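Local coordinates for protein nucleoside phosphorylase, putative (Trypanosoma brucei, PDB 3BJE) that cleaves uridine with phosphate to give uracil and ribose 1-phosphate, acting as a homodimeric uridine phosphorylase with a calcium ion held between its subunits, at residues 312-317 with 333-338; 45-50 with 56-61; 142-147 with 213-218; 91-96 with 101-106. All coordinates share one frame; numbering follows the deposited sequence.

Contact 1: 312-317 with 333-338. With URA (uracil), chain D.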
loop_
_atom_site.group_PDB
_atom_site.type_symbol
_atom_site.label_atom_id
_atom_site.label_comp_id
_atom_site.label_asym_id
_atom_site.label_seq_id
_atom_site.Cartn_x
_atom_site.Cartn_y
_atom_site.Cartn_z
ATOM N N ALA A 312 1.875 17.972 3.052
ATOM C CA ALA A 312 1.419 18.989 2.123
ATOM C C ALA A 312 1.478 18.340 0.761
ATOM O O ALA A 312 2.474 17.718 0.430
ATOM C CB ALA A 312 2.313 20.232 2.164
ATOM N N CYS A 313 0.417 18.477 -0.030
ATOM C CA CYS A 313 0.344 17.776 -1.303
ATOM C C CYS A 313 -0.132 18.688 -2.409
ATOM O O CYS A 313 -1.069 19.436 -2.210
ATOM C CB CYS A 313 -0.620 16.597 -1.201
ATOM S SG CYS A 313 -0.188 15.351 0.038
ATOM N N VAL A 314 0.502 18.586 -3.574
ATOM C CA VAL A 314 0.112 19.347 -4.738
ATOM C C VAL A 314 -1.174 18.752 -5.332
ATOM O O VAL A 314 -1.254 17.548 -5.569
ATOM C CB VAL A 314 1.262 19.359 -5.802
ATOM C CG1 VAL A 314 0.864 20.121 -7.067
ATOM C CG2 VAL A 314 2.543 19.960 -5.213
ATOM N N VAL A 315 -2.154 19.615 -5.608
ATOM C CA VAL A 315 -3.444 19.157 -6.141
ATOM C C VAL A 315 -3.293 18.880 -7.631
ATOM O O VAL A 315 -3.196 19.807 -8.430
ATOM C CB VAL A 315 -4.570 20.180 -5.866
ATOM C CG1 VAL A 315 -5.924 19.747 -6.489
ATOM C CG2 VAL A 315 -4.727 20.396 -4.374
ATOM N N VAL A 316 -3.244 17.602 -8.000
ATOM C CA VAL A 316 -3.090 17.195 -9.400
ATOM C C VAL A 316 -4.382 16.665 -10.027
ATOM O O VAL A 316 -4.433 16.415 -11.230
ATOM C CB VAL A 316 -1.987 16.140 -9.565
ATOM C CG1 VAL A 316 -0.644 16.675 -9.059
ATOM C CG2 VAL A 316 -2.362 14.844 -8.829
ATOM N N SER A 317 -5.420 16.502 -9.216
ATOM C CA SER A 317 -6.709 16.060 -9.722
ATOM C C SER A 317 -7.802 16.877 -9.070
ATOM O O SER A 317 -7.922 16.922 -7.849
ATOM C CB SER A 317 -6.928 14.580 -9.429
ATOM O OG SER A 317 -8.232 14.188 -9.823
ATOM N N ALA A 333 6.750 22.356 -12.349
ATOM C CA ALA A 333 7.030 23.717 -11.881
ATOM C C ALA A 333 6.479 23.962 -10.477
ATOM O O ALA A 333 7.143 24.575 -9.632
ATOM C CB ALA A 333 6.458 24.739 -12.861
ATOM N N ALA A 334 5.260 23.492 -10.237
ATOM C CA ALA A 334 4.652 23.612 -8.920
ATOM C C ALA A 334 5.448 22.814 -7.897
ATOM O O ALA A 334 5.706 23.295 -6.796
ATOM C CB ALA A 334 3.187 23.151 -8.952
ATOM N N MET A 335 5.863 21.608 -8.279
ATOM C CA MET A 335 6.601 20.746 -7.366
ATOM C C MET A 335 7.951 21.366 -7.007
ATOM O O MET A 335 8.381 21.261 -5.867
ATOM C CB MET A 335 6.776 19.341 -7.955
ATOM C CG MET A 335 7.267 18.297 -6.960
ATOM S SD MET A 335 6.230 18.114 -5.484
ATOM C CE MET A 335 4.776 17.280 -6.145
ATOM N N LYS A 336 8.599 22.052 -7.955
ATOM C CA LYS A 336 9.865 22.723 -7.656
ATOM C C LYS A 336 9.683 23.800 -6.576
ATOM O O LYS A 336 10.481 23.887 -5.650
ATOM C CB LYS A 336 10.503 23.298 -8.928
ATOM C CG LYS A 336 11.026 22.208 -9.852
ATOM C CD LYS A 336 11.777 22.742 -11.055
ATOM C CE LYS A 336 11.793 21.708 -12.198
ATOM N NZ LYS A 336 12.156 20.324 -11.752
ATOM N N ARG A 337 8.610 24.580 -6.668
ATOM C CA ARG A 337 8.329 25.602 -5.649
ATOM C C ARG A 337 8.060 24.951 -4.303
ATOM O O ARG A 337 8.520 25.415 -3.272
ATOM C CB ARG A 337 7.113 26.450 -6.029
ATOM C CG ARG A 337 7.304 27.288 -7.277
ATOM C CD ARG A 337 6.136 28.246 -7.452
ATOM N NE ARG A 337 4.920 27.552 -7.871
ATOM C CZ ARG A 337 4.574 27.328 -9.137
ATOM N NH1 ARG A 337 5.323 27.745 -10.156
ATOM N NH2 ARG A 337 3.444 26.686 -9.392
ATOM N N CYS A 338 7.292 23.869 -4.318
ATOM C CA CYS A 338 6.845 23.248 -3.085
ATOM C C CYS A 338 7.976 22.497 -2.394
ATOM O O CYS A 338 7.988 22.408 -1.167
ATOM C CB CYS A 338 5.657 22.331 -3.353
ATOM S SG CYS A 338 4.197 23.284 -3.843
HETATM N N1 URA D . -3.351 11.062 -5.600
HETATM C C2 URA D . -4.432 10.461 -5.054
HETATM O O2 URA D . -4.313 9.576 -4.148
HETATM N N3 URA D . -5.644 10.777 -5.480
HETATM C C4 URA D . -5.829 11.688 -6.455
HETATM O O4 URA D . -6.993 11.947 -6.807
HETATM C C5 URA D . -4.738 12.304 -7.036
HETATM C C6 URA D . -3.479 11.963 -6.579
#
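Val314 turns its two methyls onto the helix segment 333-338, where they meet Ala334 and Met335 and, one turn on, Cys338. CG2 does most of the touching. Val314 CG2 lies 3.6 Å from Met335 CE, and the sulfur of Cys338 comes to it at 4.0 Å (SG to Val314 CG2). The other branch makes a lighter touch, Val314 CG1 reaching Ala334 CB at 4.3 Å. The two methyls are split this way because CG1 is trans to the backbone N, which swings CG2 to the far side from the carbonyl carbon. Met335 does not start out aimed at the strand; its chain folds back at chi2 (56°) and again at chi3 (72°), and this double bend brings the terminal methyl against the valine. The strand and the helix run nearly antiparallel, 166° between their directions, with axes 9.6 Å apart.

Leu331, earlier in helix 329-348, also packs on Val314, while the strand's backbone is bonded to strand 142-151. Further along the strand, Val316 and Ser317 line the uracil pocket, and Val316 CG2 sits 3.8 Å from C6 of the base. Across the strand-helix interface itself the closest approaches are between methyls and sulfur, so the chemistry implies a buried, apolar seam that holds by shape and dispersion, with the polar recognition of uracil left to residues such as Gln254 and Arg256.

Contact 2: 45-50 with 56-61. With R1P (1-O-phosphono-alpha-D-ribofuranose), chain C.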
loop_
_atom_site.group_PDB
_atom_site.type_symbol
_atom_site.label_atom_id
_atom_site.label_comp_id
_atom_site.label_asym_id
_atom_site.label_seq_id
_atom_site.Cartn_x
_atom_site.Cartn_y
_atom_site.Cartn_z
ATOM N N ARG A 45 15.341 14.976 10.617
ATOM C CA ARG A 45 14.396 15.694 9.780
ATOM C C ARG A 45 14.254 14.959 8.450
ATOM O O ARG A 45 15.235 14.774 7.734
ATOM C CB ARG A 45 14.865 17.133 9.551
ATOM C CG ARG A 45 14.723 18.032 10.765
ATOM C CD ARG A 45 15.155 19.455 10.442
ATOM N NE ARG A 45 14.962 20.371 11.569
ATOM C CZ ARG A 45 15.764 20.443 12.629
ATOM N NH1 ARG A 45 15.494 21.315 13.591
ATOM N NH2 ARG A 45 16.827 19.653 12.743
ATOM N N ILE A 46 13.025 14.565 8.132
ATOM C CA ILE A 46 12.728 13.681 7.011
ATOM C C ILE A 46 11.591 14.192 6.148
ATOM O O ILE A 46 10.570 14.630 6.654
ATOM C CB ILE A 46 12.323 12.268 7.544
ATOM C CG1 ILE A 46 13.457 11.683 8.396
ATOM C CG2 ILE A 46 11.954 11.310 6.398
ATOM C CD1 ILE A 46 13.101 10.414 9.209
ATOM N N ILE A 47 11.796 14.151 4.832
ATOM C CA ILE A 47 10.717 14.348 3.882
ATOM C C ILE A 47 10.322 13.004 3.297
ATOM O O ILE A 47 11.186 12.280 2.834
ATOM C CB ILE A 47 11.120 15.261 2.732
ATOM C CG1 ILE A 47 11.491 16.633 3.260
ATOM C CG2 ILE A 47 9.957 15.393 1.748
ATOM C CD1 ILE A 47 12.008 17.574 2.200
ATOM N N PHE A 48 9.025 12.685 3.344
ATOM C CA PHE A 48 8.464 11.506 2.682
ATOM C C PHE A 48 7.912 11.927 1.328
ATOM O O PHE A 48 7.213 12.942 1.202
ATOM C CB PHE A 48 7.295 10.925 3.467
ATOM C CG PHE A 48 7.651 10.078 4.652
ATOM C CD1 PHE A 48 8.905 9.531 4.858
ATOM C CD2 PHE A 48 6.640 9.755 5.532
ATOM C CE1 PHE A 48 9.134 8.723 5.963
ATOM C CE2 PHE A 48 6.868 8.953 6.621
ATOM C CZ PHE A 48 8.113 8.439 6.837
ATOM N N VAL A 49 8.198 11.134 0.313
ATOM C CA VAL A 49 7.543 11.274 -0.982
ATOM C C VAL A 49 7.010 9.916 -1.373
ATOM O O VAL A 49 7.551 8.918 -0.988
ATOM C CB VAL A 49 8.518 11.779 -2.066
ATOM C CG1 VAL A 49 8.979 13.198 -1.714
ATOM C CG2 VAL A 49 9.714 10.831 -2.238
ATOM N N GLY A 50 5.934 9.846 -2.140
ATOM C CA GLY A 50 5.442 8.537 -2.535
ATOM C C GLY A 50 6.249 7.958 -3.685
ATOM O O GLY A 50 6.594 6.765 -3.697
ATOM N N ASP A 56 15.359 12.052 -6.278
ATOM C CA ASP A 56 16.460 12.762 -6.944
ATOM C C ASP A 56 16.167 14.230 -7.194
ATOM O O ASP A 56 17.078 15.064 -7.162
ATOM C CB ASP A 56 16.817 12.072 -8.253
ATOM C CG ASP A 56 17.557 10.772 -8.033
ATOM O OD1 ASP A 56 17.958 10.505 -6.883
ATOM O OD2 ASP A 56 17.756 10.032 -9.006
ATOM N N VAL A 57 14.900 14.554 -7.423
ATOM C CA VAL A 57 14.504 15.936 -7.619
ATOM C C VAL A 57 14.750 16.718 -6.324
ATOM O O VAL A 57 15.326 17.813 -6.336
ATOM C CB VAL A 57 13.021 16.072 -8.061
ATOM C CG1 VAL A 57 12.736 17.515 -8.456
ATOM C CG2 VAL A 57 12.696 15.113 -9.211
ATOM N N ILE A 58 14.339 16.140 -5.202
ATOM C CA ILE A 58 14.509 16.770 -3.903
ATOM C C ILE A 58 15.985 16.852 -3.500
ATOM O O ILE A 58 16.444 17.885 -3.036
ATOM C CB ILE A 58 13.690 16.048 -2.813
ATOM C CG1 ILE A 58 12.207 16.276 -3.085
ATOM C CG2 ILE A 58 14.055 16.564 -1.428
ATOM C CD1 ILE A 58 11.278 15.500 -2.154
ATOM N N SER A 59 16.735 15.780 -3.678
ATOM C CA SER A 59 18.124 15.777 -3.191
ATOM C C SER A 59 18.973 16.764 -3.972
ATOM O O SER A 59 20.004 17.223 -3.474
ATOM C CB SER A 59 18.747 14.383 -3.230
ATOM O OG SER A 59 18.936 13.937 -4.548
ATOM N N GLY A 60 18.531 17.107 -5.177
ATOM C CA GLY A 60 19.196 18.134 -5.976
ATOM C C GLY A 60 19.170 19.506 -5.325
ATOM O O GLY A 60 19.976 20.364 -5.663
ATOM N N TYR A 61 18.241 19.714 -4.395
ATOM C CA TYR A 61 18.138 20.970 -3.645
ATOM C C TYR A 61 18.968 20.968 -2.365
ATOM O O TYR A 61 19.093 21.998 -1.715
ATOM C CB TYR A 61 16.671 21.276 -3.292
ATOM C CG TYR A 61 15.846 21.669 -4.487
ATOM C CD1 TYR A 61 15.219 20.712 -5.260
ATOM C CD2 TYR A 61 15.705 23.006 -4.853
ATOM C CE1 TYR A 61 14.465 21.058 -6.370
ATOM C CE2 TYR A 61 14.947 23.372 -5.966
ATOM C CZ TYR A 61 14.328 22.389 -6.719
ATOM O OH TYR A 61 13.581 22.739 -7.825
HETATM C C5 R1P C . -1.245 7.772 -6.198
HETATM O O5 R1P C . -1.097 8.209 -7.557
HETATM C C4 R1P C . -0.101 8.286 -5.344
HETATM O O4 R1P C . 0.088 9.702 -5.509
HETATM C C1 R1P C . -0.059 10.381 -4.257
HETATM C C2 R1P C . -0.919 9.415 -3.425
HETATM O O2 R1P C . -0.955 9.639 -1.996
HETATM C C3 R1P C . -0.351 8.063 -3.862
HETATM O O3 R1P C . 0.902 7.760 -3.227
HETATM O O1 R1P C . 1.217 10.761 -3.641
HETATM P P R1P C . 2.709 10.662 -4.257
HETATM O O1P R1P C . 2.838 9.137 -4.386
HETATM O O2P R1P C . 3.589 11.263 -3.175
HETATM O O3P R1P C . 2.759 11.345 -5.585
#
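Ile47 is the first residue of the strand to touch helix 54-59, its CG2 methyl coming to 4.1 Å from CD1 of Ile58. A chi1 of -61° puts CG1 of Ile47 beside the backbone N and turns CG2 to the side away from that nitrogen. The same isoleucine also packs on Leu343 and Leu346, so helix 329-348 covers it too. Phe48 points to the other side of the strand, where its ring lies among Val103, Leu104 and Ile107 of helix 97-112. The alternation then brings Val49 back to face Ile58: its CG1 is 3.3 Å from Ile58 CD1, closer than carbons usually come, and the two side chains run past one another in opposite directions. A single methyl, CD1 of Ile58, thus takes both strand contacts. Ile58 gets it there with an extended outer chain (chi2 174°).

At Gly50 the strand gives way to loop and the chain meets the ligand. Gly50 N donates to O2P of ribose 1-phosphate at 2.9 Å, a rather bent bond with 139° at the hydrogen. Arg54 and Thr148 also bind this ligand, as do His34 and Arg74 of the second subunit. A glycine just after a parallel strand, giving its N-H to the phosphate before the chain enters a helix, is typical of the phosphate site of the nucleoside phosphorylase superfamily.

Contact 3: 142-147 with 213-218; sequences KIIRLG and PNITKS. With R1P (1-O-phosphono-alpha-D-ribofuranose), chain C.
Ile144 packs on Ile215 where helix 213-228 crosses strand 142-151 in the phosphorylase-superfamily alpha/beta fold, the two segment axes 53° apart. This is the tight part. CG1 of Ile144 lies 3.8 Å from CG2 of Ile215, and the side chains slide by in opposite directions; Ile342 and Leu346 of helix 329-348 also pack on Ile144. Toward the start of both segments the fit slackens and becomes polar. The bend of Lys142 at chi2 (-70°) leads its chain toward the helix, leaving NZ 4.0 Å from ND2 of Asn214. The two donors share an acceptor, OE1 of Gln308, bonded to ND2 and weakly to NZ; the main partner of NZ is the carbonyl of Ser139, and ND2 also bonds to that of Ala349. Both residues are partly exposed, whereas the isoleucines are buried.

Arg145 takes no part in the helix contact. Its chain, extended from CG to NE, delivers the guanidinium to ribose 1-phosphate, and Glu292 and Glu294 pair with it, which probably fixes its rotation. Arg145 NH1 donates to O1 of the ligand at 2.9 Å and its NH2 to the phosphate oxygen O2P at 2.8 Å, almost straight at 170°, while Gly147 CA lies over one face of the Arg145 guanidinium, toward its rim.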
loop_
_atom_site.group_PDB
_atom_site.type_symbol
_atom_site.label_atom_id
_atom_site.label_comp_id
_atom_site.label_asym_id
_atom_site.label_seq_id
_atom_site.Cartn_x
_atom_site.Cartn_y
_atom_site.Cartn_z
ATOM N N LYS A 142 11.181 15.274 12.999
ATOM C CA LYS A 142 10.286 16.099 12.191
ATOM C C LYS A 142 10.121 15.391 10.839
ATOM O O LYS A 142 11.097 15.185 10.129
ATOM C CB LYS A 142 10.887 17.481 11.937
ATOM C CG LYS A 142 11.662 18.113 13.080
ATOM C CD LYS A 142 10.794 18.518 14.214
ATOM C CE LYS A 142 11.613 19.319 15.234
ATOM N NZ LYS A 142 10.754 19.806 16.340
ATOM N N ILE A 143 8.888 15.030 10.491
ATOM C CA ILE A 143 8.610 14.256 9.286
ATOM C C ILE A 143 7.514 14.945 8.478
ATOM O O ILE A 143 6.413 15.156 8.985
ATOM C CB ILE A 143 8.161 12.827 9.649
ATOM C CG1 ILE A 143 9.215 12.177 10.555
ATOM C CG2 ILE A 143 7.885 11.974 8.381
ATOM C CD1 ILE A 143 8.852 10.783 11.065
ATOM N N ILE A 144 7.814 15.320 7.238
ATOM C CA ILE A 144 6.830 15.958 6.379
ATOM C C ILE A 144 6.687 15.224 5.060
ATOM O O ILE A 144 7.646 15.025 4.344
ATOM C CB ILE A 144 7.171 17.442 6.103
ATOM C CG1 ILE A 144 7.389 18.185 7.429
ATOM C CG2 ILE A 144 6.035 18.136 5.264
ATOM C CD1 ILE A 144 7.839 19.626 7.260
ATOM N N ARG A 145 5.456 14.848 4.750
ATOM C CA ARG A 145 5.128 14.297 3.445
ATOM C C ARG A 145 4.943 15.424 2.450
ATOM O O ARG A 145 4.234 16.375 2.731
ATOM C CB ARG A 145 3.851 13.470 3.535
ATOM C CG ARG A 145 3.214 13.174 2.191
ATOM C CD ARG A 145 2.177 12.079 2.294
ATOM N NE ARG A 145 1.239 12.108 1.161
ATOM C CZ ARG A 145 1.569 11.857 -0.108
ATOM N NH1 ARG A 145 0.634 11.943 -1.039
ATOM N NH2 ARG A 145 2.820 11.519 -0.462
ATOM N N LEU A 146 5.607 15.315 1.310
ATOM C CA LEU A 146 5.366 16.200 0.165
ATOM C C LEU A 146 4.866 15.310 -0.965
ATOM O O LEU A 146 5.618 14.509 -1.524
ATOM C CB LEU A 146 6.619 16.976 -0.260
ATOM C CG LEU A 146 6.485 17.792 -1.560
ATOM C CD1 LEU A 146 5.266 18.746 -1.565
ATOM C CD2 LEU A 146 7.757 18.570 -1.849
ATOM N N GLY A 147 3.568 15.421 -1.258
ATOM C CA GLY A 147 2.931 14.494 -2.155
ATOM C C GLY A 147 2.095 15.129 -3.233
ATOM O O GLY A 147 2.208 16.327 -3.509
ATOM N N PRO A 213 0.889 20.763 15.225
ATOM C CA PRO A 213 0.709 22.190 14.959
ATOM C C PRO A 213 1.984 22.903 14.534
ATOM O O PRO A 213 1.931 23.815 13.709
ATOM C CB PRO A 213 0.206 22.731 16.303
ATOM C CG PRO A 213 -0.471 21.559 16.945
ATOM C CD PRO A 213 0.351 20.379 16.542
ATOM N N ASN A 214 3.119 22.478 15.082
ATOM C CA ASN A 214 4.408 23.067 14.719
ATOM C C ASN A 214 4.755 22.817 13.255
ATOM O O ASN A 214 5.331 23.674 12.586
ATOM C CB ASN A 214 5.517 22.515 15.614
ATOM C CG ASN A 214 6.847 23.190 15.376
ATOM O OD1 ASN A 214 6.932 24.417 15.323
ATOM N ND2 ASN A 214 7.905 22.389 15.247
ATOM N N ILE A 215 4.388 21.640 12.756
ATOM C CA ILE A 215 4.633 21.309 11.362
ATOM C C ILE A 215 3.709 22.118 10.447
ATOM O O ILE A 215 4.175 22.721 9.483
ATOM C CB ILE A 215 4.461 19.820 11.108
ATOM C CG1 ILE A 215 5.516 19.029 11.901
ATOM C CG2 ILE A 215 4.549 19.510 9.616
ATOM C CD1 ILE A 215 6.961 19.263 11.436
ATOM N N THR A 216 2.409 22.135 10.747
ATOM C CA THR A 216 1.453 22.885 9.937
ATOM C C THR A 216 1.853 24.355 9.898
ATOM O O THR A 216 1.868 24.963 8.829
ATOM C CB THR A 216 0.009 22.768 10.477
ATOM O OG1 THR A 216 -0.378 21.385 10.531
ATOM C CG2 THR A 216 -0.975 23.490 9.579
ATOM N N LYS A 217 2.194 24.918 11.058
ATOM C CA LYS A 217 2.583 26.333 11.163
ATOM C C LYS A 217 3.823 26.620 10.330
ATOM O O LYS A 217 3.875 27.614 9.608
ATOM C CB LYS A 217 2.840 26.718 12.624
ATOM C CG LYS A 217 3.086 28.212 12.870
ATOM C CD LYS A 217 3.710 28.443 14.246
ATOM C CE LYS A 217 3.774 29.929 14.594
ATOM N NZ LYS A 217 4.435 30.193 15.910
ATOM N N SER A 218 4.823 25.746 10.445
ATOM C CA SER A 218 6.075 25.887 9.702
ATOM C C SER A 218 5.849 25.871 8.187
ATOM O O SER A 218 6.395 26.711 7.463
ATOM C CB SER A 218 7.063 24.790 10.104
ATOM O OG SER A 218 7.467 24.927 11.457
HETATM C C5 R1P C . -1.245 7.772 -6.198
HETATM O O5 R1P C . -1.097 8.209 -7.557
HETATM C C4 R1P C . -0.101 8.286 -5.344
HETATM O O4 R1P C . 0.088 9.702 -5.509
HETATM C C1 R1P C . -0.059 10.381 -4.257
HETATM C C2 R1P C . -0.919 9.415 -3.425
HETATM O O2 R1P C . -0.955 9.639 -1.996
HETATM C C3 R1P C . -0.351 8.063 -3.862
HETATM O O3 R1P C . 0.902 7.760 -3.227
HETATM O O1 R1P C . 1.217 10.761 -3.641
HETATM P P R1P C . 2.709 10.662 -4.257
HETATM O O1P R1P C . 2.838 9.137 -4.386
HETATM O O2P R1P C . 3.589 11.263 -3.175
HETATM O O3P R1P C . 2.759 11.345 -5.585
#

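Contact 4: 91-96 with 101-106. With CA (calcium ion), chain G; R1P (1-O-phosphono-alpha-D-ribofuranose), chain C.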
loop_
_atom_site.group_PDB
_atom_site.type_symbol
_atom_site.label_atom_id
_atom_site.label_comp_id
_atom_site.label_asym_id
_atom_site.label_seq_id
_atom_site.Cartn_x
_atom_site.Cartn_y
_atom_site.Cartn_z
ATOM N N ILE A 91 13.041 10.309 1.778
ATOM C CA ILE A 91 12.708 8.897 1.653
ATOM C C ILE A 91 11.466 8.744 0.779
ATOM O O ILE A 91 10.450 9.425 1.026
ATOM C CB ILE A 91 12.382 8.249 3.024
ATOM C CG1 ILE A 91 13.602 8.311 3.941
ATOM C CG2 ILE A 91 11.904 6.809 2.846
ATOM C CD1 ILE A 91 13.337 7.844 5.370
ATOM N N SER A 92 11.541 7.873 -0.226
ATOM C CA SER A 92 10.343 7.454 -0.918
ATOM C C SER A 92 9.725 6.256 -0.209
ATOM O O SER A 92 10.422 5.314 0.145
ATOM C CB SER A 92 10.596 7.111 -2.392
ATOM O OG SER A 92 11.499 6.029 -2.573
ATOM N N THR A 93 8.410 6.323 -0.036
ATOM C CA THR A 93 7.688 5.296 0.676
ATOM C C THR A 93 6.931 4.353 -0.233
ATOM O O THR A 93 6.504 3.292 0.206
ATOM C CB THR A 93 6.680 5.946 1.625
ATOM O OG1 THR A 93 5.710 6.675 0.869
ATOM C CG2 THR A 93 7.369 6.912 2.603
ATOM N N GLY A 94 6.764 4.732 -1.494
ATOM C CA GLY A 94 5.800 4.061 -2.353
ATOM C C GLY A 94 4.403 4.451 -1.904
ATOM O O GLY A 94 4.227 5.311 -1.049
ATOM N N MET A 95 3.399 3.784 -2.455
ATOM C CA MET A 95 2.023 4.222 -2.274
ATOM C C MET A 95 1.369 3.570 -1.083
ATOM O O MET A 95 1.461 2.354 -0.921
ATOM C CB MET A 95 1.222 3.926 -3.537
ATOM C CG MET A 95 1.814 4.567 -4.750
ATOM S SD MET A 95 0.811 4.402 -6.227
ATOM C CE MET A 95 1.146 2.698 -6.653
ATOM N N GLY A 96 0.716 4.370 -0.247
ATOM C CA GLY A 96 -0.188 3.837 0.757
ATOM C C GLY A 96 0.213 3.860 2.222
ATOM O O GLY A 96 1.384 3.944 2.577
ATOM N N GLU A 101 3.293 2.471 7.304
ATOM C CA GLU A 101 3.416 1.663 8.515
ATOM C C GLU A 101 4.792 0.971 8.503
ATOM O O GLU A 101 5.500 0.950 9.508
ATOM C CB GLU A 101 2.264 0.657 8.594
ATOM C CG GLU A 101 2.153 -0.089 9.946
ATOM C CD GLU A 101 2.689 -1.528 9.964
ATOM O OE1 GLU A 101 3.418 -1.923 9.002
ATOM O OE2 GLU A 101 2.397 -2.257 10.937
ATOM N N ILE A 102 5.179 0.441 7.346
ATOM C CA ILE A 102 6.494 -0.175 7.216
ATOM C C ILE A 102 7.611 0.824 7.514
ATOM O O ILE A 102 8.486 0.602 8.354
ATOM C CB ILE A 102 6.669 -0.751 5.809
ATOM C CG1 ILE A 102 5.813 -2.013 5.664
ATOM C CG2 ILE A 102 8.157 -1.084 5.544
ATOM C CD1 ILE A 102 5.695 -2.521 4.235
ATOM N N VAL A 103 7.606 1.933 6.798
ATOM C CA VAL A 103 8.711 2.871 6.889
ATOM C C VAL A 103 8.807 3.530 8.276
ATOM O O VAL A 103 9.924 3.731 8.795
ATOM C CB VAL A 103 8.614 3.915 5.758
ATOM C CG1 VAL A 103 9.690 5.000 5.901
ATOM C CG2 VAL A 103 8.779 3.219 4.403
ATOM N N LEU A 104 7.669 3.923 8.863
ATOM C CA LEU A 104 7.718 4.511 10.207
ATOM C C LEU A 104 8.199 3.525 11.282
ATOM O O LEU A 104 8.918 3.938 12.205
ATOM C CB LEU A 104 6.390 5.143 10.620
ATOM C CG LEU A 104 6.110 6.523 10.022
ATOM C CD1 LEU A 104 4.708 6.946 10.457
ATOM C CD2 LEU A 104 7.146 7.565 10.413
ATOM N N ASN A 105 7.819 2.247 11.200
ATOM C CA ASN A 105 8.359 1.250 12.137
ATOM C C ASN A 105 9.877 1.149 12.014
ATOM O O ASN A 105 10.586 1.067 13.023
ATOM C CB ASN A 105 7.732 -0.121 11.871
ATOM C CG ASN A 105 6.490 -0.352 12.687
ATOM O OD1 ASN A 105 6.582 -0.877 13.796
ATOM N ND2 ASN A 105 5.333 0.061 12.166
ATOM N N GLU A 106 10.367 1.184 10.778
ATOM C CA GLU A 106 11.789 1.045 10.544
ATOM C C GLU A 106 12.563 2.300 10.957
ATOM O O GLU A 106 13.628 2.179 11.563
ATOM C CB GLU A 106 12.050 0.580 9.106
ATOM C CG GLU A 106 11.435 -0.797 8.883
ATOM C CD GLU A 106 11.675 -1.396 7.518
ATOM O OE1 GLU A 106 12.344 -0.772 6.674
ATOM O OE2 GLU A 106 11.181 -2.515 7.285
HETATM CA CA CA G . 0.733 0.107 -0.540
HETATM C C5 R1P C . -1.245 7.772 -6.198
HETATM O O5 R1P C . -1.097 8.209 -7.557
HETATM C C4 R1P C . -0.101 8.286 -5.344
HETATM O O4 R1P C . 0.088 9.702 -5.509
HETATM C C1 R1P C . -0.059 10.381 -4.257
HETATM C C2 R1P C . -0.919 9.415 -3.425
HETATM O O2 R1P C . -0.955 9.639 -1.996
HETATM C C3 R1P C . -0.351 8.063 -3.862
HETATM O O3 R1P C . 0.902 7.760 -3.227
HETATM O O1 R1P C . 1.217 10.761 -3.641
HETATM P P R1P C . 2.709 10.662 -4.257
HETATM O O1P R1P C . 2.838 9.137 -4.386
HETATM O O2P R1P C . 3.589 11.263 -3.175
HETATM O O3P R1P C . 2.759 11.345 -5.585
#
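With chi1 at 175°, Val103 sends CG1 toward Ile91, whose chi1 of -62° sets CG1 beside the backbone N and leaves CG2 on the far side from it. The two methyls meet at 4.2 Å (Ile91 CG2 to Val103 CG1), the side chains passing in opposite directions. Val103's other branch, CG2, lies 4.3 Å from the methyl CG2 of Thr93. The hydroxyl of Thr93 is used within the turn: Thr93 OG1 donates to the carbonyl O of Gly94 at 2.8 Å, in the carbonyl plane and on a lone pair.

Beyond that turn the backbone serves two sites. Met95 O binds the calcium ion at 2.4 Å, sharing it with Asp98 and Asn99 and with the same three residues of the second subunit, so the metal joins the two chains. The side chain of Met95 goes to the sugar instead, CG standing 3.7 Å from O3 of ribose 1-phosphate. Gly96 then takes the N-cap position of helix 97-112. On that helix, Asn105 ND2 bonds back to the carbonyl O of Glu101 at 2.8 Å. The helix thus lies over the end of strand 86-92, with Phe48 of strand 45-49 against Val103 and Leu301 of helix 295-305 against Leu104.

Each of contacts 2, 3 and 4 has a segment that reaches ribose 1-phosphate, while contact 1 adds the uracil side. Strand 142-151 lies between 45-49 and 308-318, so contact 3 joins contacts 2 and 1: Ile46 N is 2.8 Å from Lys142 O, and Val314 N is 2.8 Å from Gly147 O. Strand 45-49 is bordered on its other side by strand 86-92 of contact 4, with Val49 O 2.9 Å from Thr93 N. Contacts 1 and 4 do not touch, their nearest atoms about 11 Å apart. Tyr61 OH of contact 2 packs on Lys336 CG of contact 1 at 3.3 Å. Contact 4 also brings the pocket next to the calcium ion between the subunits, through Met95.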